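Local coordinates for putative Phosphate (Eubacterium rectale, PDB 3DAO), which probably acts as a phosphatase, as a member of the haloacid dehalogenase-like hydrolase family, at residues C231-N236 against I248-S253; E241-A246 against A261-T266; V252-Q257 against C267-E272; D235-I240 against R256-A261. All coordinates share one frame; numbering follows the deposited sequence.

The four contacts cluster at the parallel edge of the mixed sheet of the Rossmann-like domain, around strands 230-234, 248-252 and 265-267 and the helices 240-245 and 257-262 that join them. Interaction 1 pairs the first two strands. About 6 Å away, centre to centre, interaction 2 packs the ends of the two helices, and interaction 4, about 8 Å from both, packs the loop leading into the first helix on the start of the second. Interaction 3, about 14 Å from interaction 2, links the loops after strands 248-252 and 265-267. Along the chain, strands and helices alternate, and the strand ends near interactions 1, 3 and 4 lie where this family probably has its active site.

Interaction 1. Residues C231-N236 against I248-S253; sequences CCFGDN and ISYAVS
F233 and Y250 share nearly the same first torsion, CG anti to the carbonyl carbon (chi1 -66° and -62°), which sends both rings the same way, side by side on one face of two neighbouring parallel strands. Their planes are 19° apart but slid so far that the rings barely overlap; F233 CE2 meets Y250 CD1 at 3.5 Å. C231, on the same face, brings SG to the edge of the tyrosine ring, 3.9 Å from Y250 CE1, and its CB presses tightly on I248 CG2 at 3.3 Å. Were F233 cut back to an alanine, the Y250 ring would probably lose its neighbour and a gap would open towards V275 and V278 of helix 274-281. On the other face C232, S249 and A251 are small and G234 has no side chain at all, as suits strands covered by helices.

The backbones are joined by C232 N to I248 O, Y250 N to C232 O (2.8 Å), G234 N to Y250 O (2.9 Å) and V252 N to G234 O. With these four bonds made inside the sheet, the thiol of C231 and the ring of F233 can probably be buried with no backbone polar group left over between the strands.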
loop_
_atom_site.group_PDB
_atom_site.type_symbol
_atom_site.label_atom_id
_atom_site.label_comp_id
_atom_site.label_asym_id
_atom_site.label_seq_id
_atom_site.Cartn_x
_atom_site.Cartn_y
_atom_site.Cartn_z
ATOM N N CYS A 231 -6.346 7.656 15.104
ATOM C CA CYS A 231 -5.031 7.217 15.572
ATOM C C CYS A 231 -4.369 6.356 14.487
ATOM O O CYS A 231 -4.944 5.373 14.067
ATOM C CB CYS A 231 -5.128 6.429 16.880
ATOM S SG CYS A 231 -3.591 5.710 17.462
ATOM N N CYS A 232 -3.170 6.758 14.048
ATOM C CA CYS A 232 -2.367 6.021 13.061
ATOM C C CYS A 232 -1.059 5.492 13.644
ATOM O O CYS A 232 -0.417 6.115 14.478
ATOM C CB CYS A 232 -2.033 6.903 11.845
ATOM S SG CYS A 232 -3.471 7.420 10.890
ATOM N N PHE A 233 -0.687 4.324 13.159
ATOM C CA PHE A 233 0.563 3.669 13.483
ATOM C C PHE A 233 1.341 3.472 12.207
ATOM O O PHE A 233 0.801 3.045 11.188
ATOM C CB PHE A 233 0.357 2.279 14.091
ATOM C CG PHE A 233 -0.310 2.307 15.422
ATOM C CD1 PHE A 233 -1.689 2.244 15.517
ATOM C CD2 PHE A 233 0.446 2.400 16.596
ATOM C CE1 PHE A 233 -2.317 2.260 16.748
ATOM C CE2 PHE A 233 -0.192 2.423 17.832
ATOM C CZ PHE A 233 -1.561 2.369 17.906
ATOM N N GLY A 234 2.624 3.776 12.265
ATOM C CA GLY A 234 3.481 3.612 11.096
ATOM C C GLY A 234 4.964 3.464 11.342
ATOM O O GLY A 234 5.444 3.523 12.471
ATOM N N ASP A 235 5.678 3.185 10.257
ATOM C CA ASP A 235 7.121 2.961 10.337
ATOM C C ASP A 235 7.937 3.429 9.137
ATOM O O ASP A 235 9.153 3.269 9.132
ATOM C CB ASP A 235 7.417 1.476 10.518
ATOM C CG ASP A 235 7.161 0.646 9.279
ATOM O OD1 ASP A 235 6.454 1.100 8.364
ATOM O OD2 ASP A 235 7.684 -0.494 9.212
ATOM N N ASN A 236 7.257 4.027 8.169
ATOM C CA ASN A 236 7.829 4.349 6.854
ATOM C C ASN A 236 7.716 5.816 6.521
ATOM O O ASN A 236 6.818 6.499 6.966
ATOM C CB ASN A 236 7.018 3.531 5.824
ATOM C CG ASN A 236 7.661 3.442 4.451
ATOM O OD1 ASN A 236 7.856 4.439 3.735
ATOM N ND2 ASN A 236 7.936 2.214 4.045
ATOM N N ILE A 248 -3.757 11.589 16.910
ATOM C CA ILE A 248 -2.743 10.858 17.680
ATOM C C ILE A 248 -2.121 9.859 16.732
ATOM O O ILE A 248 -2.774 9.321 15.842
ATOM C CB ILE A 248 -3.309 10.195 18.993
ATOM C CG1 ILE A 248 -2.175 9.849 19.949
ATOM C CG2 ILE A 248 -4.169 9.006 18.707
ATOM C CD1 ILE A 248 -2.628 9.425 21.375
ATOM N N SER A 249 -0.834 9.634 16.911
ATOM C CA SER A 249 -0.102 8.724 16.072
ATOM C C SER A 249 1.139 8.211 16.752
ATOM O O SER A 249 1.682 8.853 17.669
ATOM C CB SER A 249 0.257 9.382 14.745
ATOM O OG SER A 249 1.154 10.474 14.933
ATOM N N TYR A 250 1.555 7.047 16.276
ATOM C CA TYR A 250 2.715 6.337 16.798
ATOM C C TYR A 250 3.604 5.820 15.709
ATOM O O TYR A 250 3.130 5.202 14.733
ATOM C CB TYR A 250 2.285 5.124 17.654
ATOM C CG TYR A 250 1.485 5.508 18.866
ATOM C CD1 TYR A 250 0.134 5.833 18.740
ATOM C CD2 TYR A 250 2.091 5.619 20.127
ATOM C CE1 TYR A 250 -0.607 6.224 19.853
ATOM C CE2 TYR A 250 1.351 6.031 21.252
ATOM C CZ TYR A 250 -0.004 6.326 21.085
ATOM O OH TYR A 250 -0.791 6.733 22.136
ATOM N N ALA A 251 4.900 6.078 15.902
ATOM C CA ALA A 251 5.969 5.510 15.111
ATOM C C ALA A 251 6.704 4.447 15.866
ATOM O O ALA A 251 7.042 4.608 17.045
ATOM C CB ALA A 251 6.996 6.594 14.682
ATOM N N VAL A 252 6.948 3.335 15.194
ATOM C CA VAL A 252 7.796 2.288 15.794
ATOM C C VAL A 252 9.176 2.918 16.027
ATOM O O VAL A 252 9.648 3.713 15.218
ATOM C CB VAL A 252 7.845 0.998 14.987
ATOM C CG1 VAL A 252 6.447 0.366 15.039
ATOM C CG2 VAL A 252 8.314 1.235 13.537
ATOM N N SER A 253 9.806 2.563 17.144
ATOM C CA SER A 253 11.041 3.251 17.569
ATOM C C SER A 253 12.256 2.972 16.704
ATOM O O SER A 253 13.269 3.665 16.804
ATOM C CB SER A 253 11.330 2.990 19.081
ATOM O OG SER A 253 11.564 1.618 19.342
#

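Interaction 2. Residues E241-A246 against A261-T266; sequences EMLQNA and AAAKHT
K264 reaches across from the turn after helix 257-262 to the C-terminal end of helix 240-245, where its ammonium group meets a cluster of backbone carbonyls. NZ donates to A246 O at 2.7 Å, almost in line with that C=O bond (165°), and makes a weaker bond of 3.3 Å to L243 O. Q244 O also lies close, but its angle is too poor for a hydrogen bond. A bend at the second torsion (chi2 63°) swings the chain round before it extends towards these oxygens. Lysine suits the place because it is long enough to bridge the gap and because its positive charge would probably be favoured at the negative end of the helix dipole.

The oxygen of L243 has a second partner, the hydroxyl of S249, and that same hydroxyl receives the backbone N of K264; one serine thus ties both segments to strand 248-252. Nearer the helix end, A246 N and N245 N still find helical acceptors in M242 O and E241 O. A262 O faces L243 O at 3.5 Å, but two acceptors cannot bond.

Beside the polar cluster the contact is apolar and close. A262 CB touches Q244 CG at 3.8 Å and L243 CB at 4.1 Å, and alanine's small size lets the two backbones approach this nearly. L243 CD1 passes A263 CB at 4.3 Å and continues to V259. Two short helices side by side on one face of a parallel sheet, each joining successive strands, are characteristic of the Rossmann-like fold of haloacid dehalogenase hydrolases.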
loop_
_atom_site.group_PDB
_atom_site.type_symbol
_atom_site.label_atom_id
_atom_site.label_comp_id
_atom_site.label_asym_id
_atom_site.label_seq_id
_atom_site.Cartn_x
_atom_site.Cartn_y
_atom_site.Cartn_z
ATOM N N GLU A 241 2.624 11.570 6.253
ATOM C CA GLU A 241 1.441 12.429 6.112
ATOM C C GLU A 241 0.330 11.968 7.066
ATOM O O GLU A 241 -0.275 12.786 7.766
ATOM C CB GLU A 241 0.964 12.455 4.649
ATOM C CG GLU A 241 -0.207 13.379 4.433
ATOM C CD GLU A 241 -0.627 13.512 2.976
ATOM O OE1 GLU A 241 -0.468 12.524 2.202
ATOM O OE2 GLU A 241 -1.125 14.622 2.638
HETATM N N MSE A 242 0.098 10.659 7.150
HETATM C CA MSE A 242 -0.986 10.167 8.035
HETATM C C MSE A 242 -0.588 10.371 9.498
HETATM O O MSE A 242 -1.406 10.759 10.338
HETATM C CB MSE A 242 -1.461 8.723 7.707
HETATM C CG MSE A 242 -0.598 7.618 8.062
HETATM SE SE MSE A 242 -1.596 5.984 7.639
HETATM C CE MSE A 242 -0.338 4.652 8.333
ATOM N N LEU A 243 0.688 10.164 9.792
ATOM C CA LEU A 243 1.164 10.343 11.189
ATOM C C LEU A 243 0.995 11.804 11.618
ATOM O O LEU A 243 0.668 12.122 12.748
ATOM C CB LEU A 243 2.616 9.884 11.343
ATOM C CG LEU A 243 2.920 8.397 11.111
ATOM C CD1 LEU A 243 4.452 8.131 11.087
ATOM C CD2 LEU A 243 2.227 7.496 12.137
ATOM N N GLN A 244 1.232 12.708 10.690
ATOM C CA GLN A 244 1.103 14.161 10.961
ATOM C C GLN A 244 -0.306 14.648 11.073
ATOM O O GLN A 244 -0.622 15.521 11.886
ATOM C CB GLN A 244 1.750 14.993 9.853
ATOM C CG GLN A 244 3.252 14.888 9.847
ATOM C CD GLN A 244 3.898 15.696 8.731
ATOM O OE1 GLN A 244 3.278 16.013 7.714
ATOM N NE2 GLN A 244 5.158 15.992 8.904
ATOM N N ASN A 245 -1.174 14.077 10.258
ATOM C CA ASN A 245 -2.560 14.556 10.175
ATOM C C ASN A 245 -3.506 13.944 11.209
ATOM O O ASN A 245 -4.540 14.541 11.546
ATOM C CB ASN A 245 -3.117 14.335 8.767
ATOM C CG ASN A 245 -2.464 15.233 7.734
ATOM O OD1 ASN A 245 -1.739 16.160 8.089
ATOM N ND2 ASN A 245 -2.723 14.968 6.462
ATOM N N ALA A 246 -3.169 12.747 11.662
ATOM C CA ALA A 246 -3.970 12.022 12.677
ATOM C C ALA A 246 -3.852 12.739 14.030
ATOM O O ALA A 246 -2.782 13.216 14.395
ATOM C CB ALA A 246 -3.503 10.567 12.806
ATOM N N ALA A 261 9.589 11.840 14.137
ATOM C CA ALA A 261 9.281 13.260 14.363
ATOM C C ALA A 261 7.893 13.611 13.888
ATOM O O ALA A 261 7.251 14.537 14.409
ATOM C CB ALA A 261 10.310 14.177 13.663
ATOM N N ALA A 262 7.421 12.856 12.910
ATOM C CA ALA A 262 6.087 13.114 12.332
ATOM C C ALA A 262 5.006 12.663 13.291
ATOM O O ALA A 262 3.904 13.222 13.323
ATOM C CB ALA A 262 5.915 12.362 11.008
ATOM N N ALA A 263 5.325 11.605 14.024
ATOM C CA ALA A 263 4.340 10.947 14.935
ATOM C C ALA A 263 4.206 11.659 16.260
ATOM O O ALA A 263 5.166 12.251 16.750
ATOM C CB ALA A 263 4.764 9.515 15.184
ATOM N N LYS A 264 3.044 11.567 16.904
ATOM C CA LYS A 264 2.924 12.205 18.222
ATOM C C LYS A 264 3.740 11.462 19.280
ATOM O O LYS A 264 4.252 12.080 20.207
ATOM C CB LYS A 264 1.464 12.328 18.694
ATOM C CG LYS A 264 0.644 13.471 18.080
ATOM C CD LYS A 264 0.439 13.371 16.580
ATOM C CE LYS A 264 -0.456 14.512 16.089
ATOM N NZ LYS A 264 -0.491 14.640 14.597
ATOM N N HIS A 265 3.869 10.142 19.146
ATOM C CA HIS A 265 4.638 9.315 20.092
ATOM C C HIS A 265 5.318 8.177 19.401
ATOM O O HIS A 265 5.109 7.915 18.204
ATOM C CB HIS A 265 3.696 8.681 21.142
ATOM C CG HIS A 265 2.787 9.658 21.801
ATOM N ND1 HIS A 265 3.213 10.511 22.800
ATOM C CD2 HIS A 265 1.472 9.929 21.602
ATOM C CE1 HIS A 265 2.193 11.265 23.180
ATOM N NE2 HIS A 265 1.130 10.938 22.465
ATOM N N THR A 266 6.105 7.453 20.166
ATOM C CA THR A 266 6.745 6.267 19.641
ATOM C C THR A 266 6.240 5.046 20.395
ATOM O O THR A 266 5.752 5.141 21.527
ATOM C CB THR A 266 8.278 6.312 19.748
ATOM O OG1 THR A 266 8.635 6.308 21.123
ATOM C CG2 THR A 266 8.836 7.588 19.099
#

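Interaction 3. Residues V252-Q257 against C267-E272; sequences VSNARQ and CAPYWE
V252 and C267 pair as the last bridge between two parallel strands of the Rossmann-like sheet, and N254 follows in the type I turn from V252 to A255 that leads the chain away. These three residues bury the most surface here. V252 CG1 lies 4.0 Å from C267 SG, and the C267 side chain also touches V275 and V278 of helix 274-281, so a small cysteine fits between V252 and that helix. Behind them S253 N gives a weak hydrogen bond to C267 O, 2.8 Å long but well off straight at 125°. S253 OG comes within 3.3 Å of P269 CD, a contact with the flank of the proline ring.

N254 is held over the following loop by a first torsion of 61°, which sets CG between the backbone N and the carbonyl carbon and turns the amide towards P269 and W271. N254 OD1 approaches P269 CB at 3.6 Å, while N254 ND2 comes up to W271 CH2 at 3.7 Å, the amide and indole planes being steeply inclined to each other. The indole is itself steadied from within its own segment: P269 CB lies over the centre of one of its faces, which helps fix the ring whose CH2 corner the N254 amide meets.

Asparagine suits the turn because its amide oxygen can also reach the backbone beyond it through one bound water. This water donates to N254 OD1 at 2.7 Å and accepts from Y270 N at 2.9 Å.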
loop_
_atom_site.group_PDB
_atom_site.type_symbol
_atom_site.label_atom_id
_atom_site.label_comp_id
_atom_site.label_asym_id
_atom_site.label_seq_id
_atom_site.Cartn_x
_atom_site.Cartn_y
_atom_site.Cartn_z
ATOM N N VAL A 252 6.948 3.335 15.194
ATOM C CA VAL A 252 7.796 2.288 15.794
ATOM C C VAL A 252 9.176 2.918 16.027
ATOM O O VAL A 252 9.648 3.713 15.218
ATOM C CB VAL A 252 7.845 0.998 14.987
ATOM C CG1 VAL A 252 6.447 0.366 15.039
ATOM C CG2 VAL A 252 8.314 1.235 13.537
ATOM N N SER A 253 9.806 2.563 17.144
ATOM C CA SER A 253 11.041 3.251 17.569
ATOM C C SER A 253 12.256 2.972 16.704
ATOM O O SER A 253 13.269 3.665 16.804
ATOM C CB SER A 253 11.330 2.990 19.081
ATOM O OG SER A 253 11.564 1.618 19.342
ATOM N N ASN A 254 12.161 1.974 15.843
ATOM C CA ASN A 254 13.272 1.626 14.978
ATOM C C ASN A 254 13.164 2.314 13.626
ATOM O O ASN A 254 13.990 2.101 12.741
ATOM C CB ASN A 254 13.405 0.122 14.758
ATOM C CG ASN A 254 12.182 -0.492 14.091
ATOM O OD1 ASN A 254 11.074 -0.400 14.623
ATOM N ND2 ASN A 254 12.388 -1.172 12.953
ATOM N N ALA A 255 12.149 3.154 13.497
ATOM C CA ALA A 255 11.894 3.888 12.260
ATOM C C ALA A 255 12.884 5.036 12.125
ATOM O O ALA A 255 13.493 5.477 13.089
ATOM C CB ALA A 255 10.435 4.484 12.257
ATOM N N ARG A 256 12.968 5.578 10.931
ATOM C CA ARG A 256 13.789 6.773 10.720
ATOM C C ARG A 256 13.349 7.936 11.577
ATOM O O ARG A 256 12.171 8.088 11.930
ATOM C CB ARG A 256 13.786 7.213 9.255
ATOM C CG ARG A 256 14.706 6.386 8.386
ATOM C CD ARG A 256 15.075 7.129 7.120
ATOM N NE ARG A 256 15.578 8.480 7.363
ATOM C CZ ARG A 256 16.863 8.814 7.422
ATOM N NH1 ARG A 256 17.789 7.901 7.267
ATOM N NH2 ARG A 256 17.218 10.071 7.632
ATOM N N GLN A 257 14.318 8.800 11.847
ATOM C CA GLN A 257 14.133 10.017 12.632
ATOM C C GLN A 257 12.970 10.874 12.157
ATOM O O GLN A 257 12.242 11.504 12.959
ATOM C CB GLN A 257 15.458 10.865 12.607
ATOM C CG GLN A 257 16.590 10.240 13.425
ATOM C CD GLN A 257 18.031 10.511 12.924
ATOM O OE1 GLN A 257 18.263 11.163 11.886
ATOM N NE2 GLN A 257 19.008 9.975 13.674
ATOM N N CYS A 267 6.362 3.905 19.760
ATOM C CA CYS A 267 6.080 2.640 20.414
ATOM C C CYS A 267 7.230 1.717 20.081
ATOM O O CYS A 267 8.062 2.030 19.221
ATOM C CB CYS A 267 4.710 2.025 20.004
ATOM S SG CYS A 267 4.531 1.601 18.292
ATOM N N ALA A 268 7.252 0.568 20.741
ATOM C CA ALA A 268 8.323 -0.410 20.549
ATOM C C ALA A 268 8.269 -1.064 19.182
ATOM O O ALA A 268 7.226 -1.050 18.518
ATOM C CB ALA A 268 8.259 -1.503 21.665
ATOM N N PRO A 269 9.378 -1.680 18.769
ATOM C CA PRO A 269 9.422 -2.343 17.480
ATOM C C PRO A 269 8.485 -3.555 17.414
ATOM O O PRO A 269 7.958 -4.019 18.437
ATOM C CB PRO A 269 10.875 -2.772 17.338
ATOM C CG PRO A 269 11.634 -1.865 18.248
ATOM C CD PRO A 269 10.719 -1.524 19.369
ATOM N N TYR A 270 8.274 -4.055 16.214
ATOM C CA TYR A 270 7.337 -5.143 16.059
ATOM C C TYR A 270 7.805 -6.391 16.809
ATOM O O TYR A 270 6.997 -7.221 17.207
ATOM C CB TYR A 270 7.088 -5.459 14.599
ATOM C CG TYR A 270 8.243 -6.110 13.908
ATOM C CD1 TYR A 270 8.516 -7.444 14.107
ATOM C CD2 TYR A 270 9.077 -5.372 13.073
ATOM C CE1 TYR A 270 9.567 -8.050 13.460
ATOM C CE2 TYR A 270 10.139 -5.962 12.420
ATOM C CZ TYR A 270 10.381 -7.296 12.622
ATOM O OH TYR A 270 11.443 -7.880 11.971
ATOM N N TRP A 271 9.103 -6.487 17.035
ATOM C CA TRP A 271 9.684 -7.687 17.670
ATOM C C TRP A 271 9.501 -7.624 19.160
ATOM O O TRP A 271 9.861 -8.556 19.873
ATOM C CB TRP A 271 11.159 -7.944 17.299
ATOM C CG TRP A 271 12.076 -6.821 17.526
ATOM C CD1 TRP A 271 12.715 -6.509 18.678
ATOM C CD2 TRP A 271 12.496 -5.864 16.556
ATOM N NE1 TRP A 271 13.482 -5.391 18.500
ATOM C CE2 TRP A 271 13.369 -4.977 17.202
ATOM C CE3 TRP A 271 12.202 -5.658 15.201
ATOM C CZ2 TRP A 271 13.967 -3.908 16.543
ATOM C CZ3 TRP A 271 12.786 -4.596 14.554
ATOM C CH2 TRP A 271 13.662 -3.734 15.224
ATOM N N GLU A 272 8.915 -6.520 19.594
ATOM C CA GLU A 272 8.564 -6.300 20.995
ATOM C C GLU A 272 7.067 -6.070 21.115
ATOM O O GLU A 272 6.539 -5.695 22.174
ATOM C CB GLU A 272 9.330 -5.128 21.592
ATOM C CG GLU A 272 10.781 -5.473 21.791
ATOM C CD GLU A 272 11.608 -4.345 22.352
ATOM O OE1 GLU A 272 11.049 -3.283 22.682
ATOM O OE2 GLU A 272 12.847 -4.542 22.446
HETATM O O HOH W 1 9.040 -2.116 14.244
#

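Interaction 4. Residues D235-I240 against R256-A261; sequences DNLNDI and RQEVIA
V259 points its two methyls at the loop D235-N236, with CG2 resting on the backbone carbon N236 C at 3.6 Å and CG1 turned towards D235. The first torsion (chi1 179°) puts CG1 anti to the backbone N and CG2 beside it, and in this way a beta-branched valine can set both methyls against the loop backbone. L237 and I240 reach in from the other segment and cross E258 obliquely: L237 CD2 meets E258 CB at 4.0 Å, and I240 CD1 lies 3.8 Å from E258 O.

E258 then bends back (chi2 79°) and its carboxylate clasps R256 side-on. R256 NE forms a salt bridge with E258 OE1 at 2.8 Å, on its syn side, the oxygen tilted out of the guanidinium plane, while R256 NH2 meets the syn lone pair of E258 OE2 at 3.0 Å in that plane. A glycine in place of E258 is likely to leave the R256 guanidinium without its mate and to open a gap beside L237 and I240.

Within the loop, D239 OD2 accepts from D235 N and N236 N on opposite faces of its carboxylate, and N236 OD1 takes N238 N in an Asx turn. A water links D235 O to R256 N. The contact thus joins the loop between strand 230-234 and helix 240-245 to the start of helix 257-262, with V259 also touching A251 of strand 248-252 beneath.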
loop_
_atom_site.group_PDB
_atom_site.type_symbol
_atom_site.label_atom_id
_atom_site.label_comp_id
_atom_site.label_asym_id
_atom_site.label_seq_id
_atom_site.Cartn_x
_atom_site.Cartn_y
_atom_site.Cartn_z
ATOM N N ASP A 235 5.678 3.185 10.257
ATOM C CA ASP A 235 7.121 2.961 10.337
ATOM C C ASP A 235 7.937 3.429 9.137
ATOM O O ASP A 235 9.153 3.269 9.132
ATOM C CB ASP A 235 7.417 1.476 10.518
ATOM C CG ASP A 235 7.161 0.646 9.279
ATOM O OD1 ASP A 235 6.454 1.100 8.364
ATOM O OD2 ASP A 235 7.684 -0.494 9.212
ATOM N N ASN A 236 7.257 4.027 8.169
ATOM C CA ASN A 236 7.829 4.349 6.854
ATOM C C ASN A 236 7.716 5.816 6.521
ATOM O O ASN A 236 6.818 6.499 6.966
ATOM C CB ASN A 236 7.018 3.531 5.824
ATOM C CG ASN A 236 7.661 3.442 4.451
ATOM O OD1 ASN A 236 7.856 4.439 3.735
ATOM N ND2 ASN A 236 7.936 2.214 4.045
ATOM N N LEU A 237 8.648 6.301 5.708
ATOM C CA LEU A 237 8.571 7.699 5.278
ATOM C C LEU A 237 7.226 7.936 4.602
ATOM O O LEU A 237 6.676 9.016 4.721
ATOM C CB LEU A 237 9.699 8.067 4.311
ATOM C CG LEU A 237 11.117 8.139 4.888
ATOM C CD1 LEU A 237 12.140 8.291 3.725
ATOM C CD2 LEU A 237 11.255 9.267 5.896
ATOM N N ASN A 238 6.679 6.915 3.935
ATOM C CA ASN A 238 5.373 7.080 3.246
ATOM C C ASN A 238 4.175 7.158 4.233
ATOM O O ASN A 238 3.034 7.369 3.838
ATOM C CB ASN A 238 5.128 6.043 2.129
ATOM C CG ASN A 238 4.810 4.628 2.636
ATOM O OD1 ASN A 238 4.352 4.426 3.754
ATOM N ND2 ASN A 238 5.017 3.635 1.763
ATOM N N ASP A 239 4.470 7.029 5.520
ATOM C CA ASP A 239 3.435 7.109 6.573
ATOM C C ASP A 239 3.408 8.476 7.207
ATOM O O ASP A 239 2.564 8.784 8.038
ATOM C CB ASP A 239 3.736 6.104 7.701
ATOM C CG ASP A 239 3.498 4.674 7.290
ATOM O OD1 ASP A 239 2.507 4.394 6.577
ATOM O OD2 ASP A 239 4.306 3.819 7.682
ATOM N N ILE A 240 4.351 9.307 6.800
ATOM C CA ILE A 240 4.509 10.618 7.445
ATOM C C ILE A 240 3.253 11.502 7.407
ATOM O O ILE A 240 2.862 12.111 8.403
ATOM C CB ILE A 240 5.764 11.369 6.924
ATOM C CG1 ILE A 240 7.002 10.758 7.582
ATOM C CG2 ILE A 240 5.671 12.865 7.217
ATOM C CD1 ILE A 240 8.375 11.280 7.060
ATOM N N ARG A 256 12.968 5.578 10.931
ATOM C CA ARG A 256 13.789 6.773 10.720
ATOM C C ARG A 256 13.349 7.936 11.577
ATOM O O ARG A 256 12.171 8.088 11.930
ATOM C CB ARG A 256 13.786 7.213 9.255
ATOM C CG ARG A 256 14.706 6.386 8.386
ATOM C CD ARG A 256 15.075 7.129 7.120
ATOM N NE ARG A 256 15.578 8.480 7.363
ATOM C CZ ARG A 256 16.863 8.814 7.422
ATOM N NH1 ARG A 256 17.789 7.901 7.267
ATOM N NH2 ARG A 256 17.218 10.071 7.632
ATOM N N GLN A 257 14.318 8.800 11.847
ATOM C CA GLN A 257 14.133 10.017 12.632
ATOM C C GLN A 257 12.970 10.874 12.157
ATOM O O GLN A 257 12.242 11.504 12.959
ATOM C CB GLN A 257 15.458 10.865 12.607
ATOM C CG GLN A 257 16.590 10.240 13.425
ATOM C CD GLN A 257 18.031 10.511 12.924
ATOM O OE1 GLN A 257 18.263 11.163 11.886
ATOM N NE2 GLN A 257 19.008 9.975 13.674
ATOM N N GLU A 258 12.812 10.942 10.839
ATOM C CA GLU A 258 11.741 11.781 10.279
ATOM C C GLU A 258 10.363 11.210 10.571
ATOM O O GLU A 258 9.378 11.949 10.713
ATOM C CB GLU A 258 11.881 11.981 8.776
ATOM C CG GLU A 258 13.124 12.736 8.373
ATOM C CD GLU A 258 14.377 11.880 8.375
ATOM O OE1 GLU A 258 14.260 10.661 8.585
ATOM O OE2 GLU A 258 15.486 12.428 8.130
ATOM N N VAL A 259 10.301 9.880 10.629
ATOM C CA VAL A 259 9.005 9.203 10.893
ATOM C C VAL A 259 8.680 9.460 12.358
ATOM O O VAL A 259 7.567 9.868 12.719
ATOM C CB VAL A 259 9.063 7.722 10.568
ATOM C CG1 VAL A 259 7.714 7.069 10.867
ATOM C CG2 VAL A 259 9.485 7.509 9.096
ATOM N N ILE A 260 9.686 9.263 13.209
ATOM C CA ILE A 260 9.507 9.476 14.634
ATOM C C ILE A 260 9.024 10.895 14.879
ATOM O O ILE A 260 8.100 11.129 15.642
ATOM C CB ILE A 260 10.791 9.195 15.435
ATOM C CG1 ILE A 260 11.056 7.683 15.413
ATOM C CG2 ILE A 260 10.640 9.772 16.878
ATOM C CD1 ILE A 260 12.427 7.250 15.960
ATOM N N ALA A 261 9.589 11.840 14.137
ATOM C CA ALA A 261 9.281 13.260 14.363
ATOM C C ALA A 261 7.893 13.611 13.888
ATOM O O ALA A 261 7.251 14.537 14.409
ATOM C CB ALA A 261 10.310 14.177 13.663
HETATM O O HOH W 2 11.628 4.359 8.643
#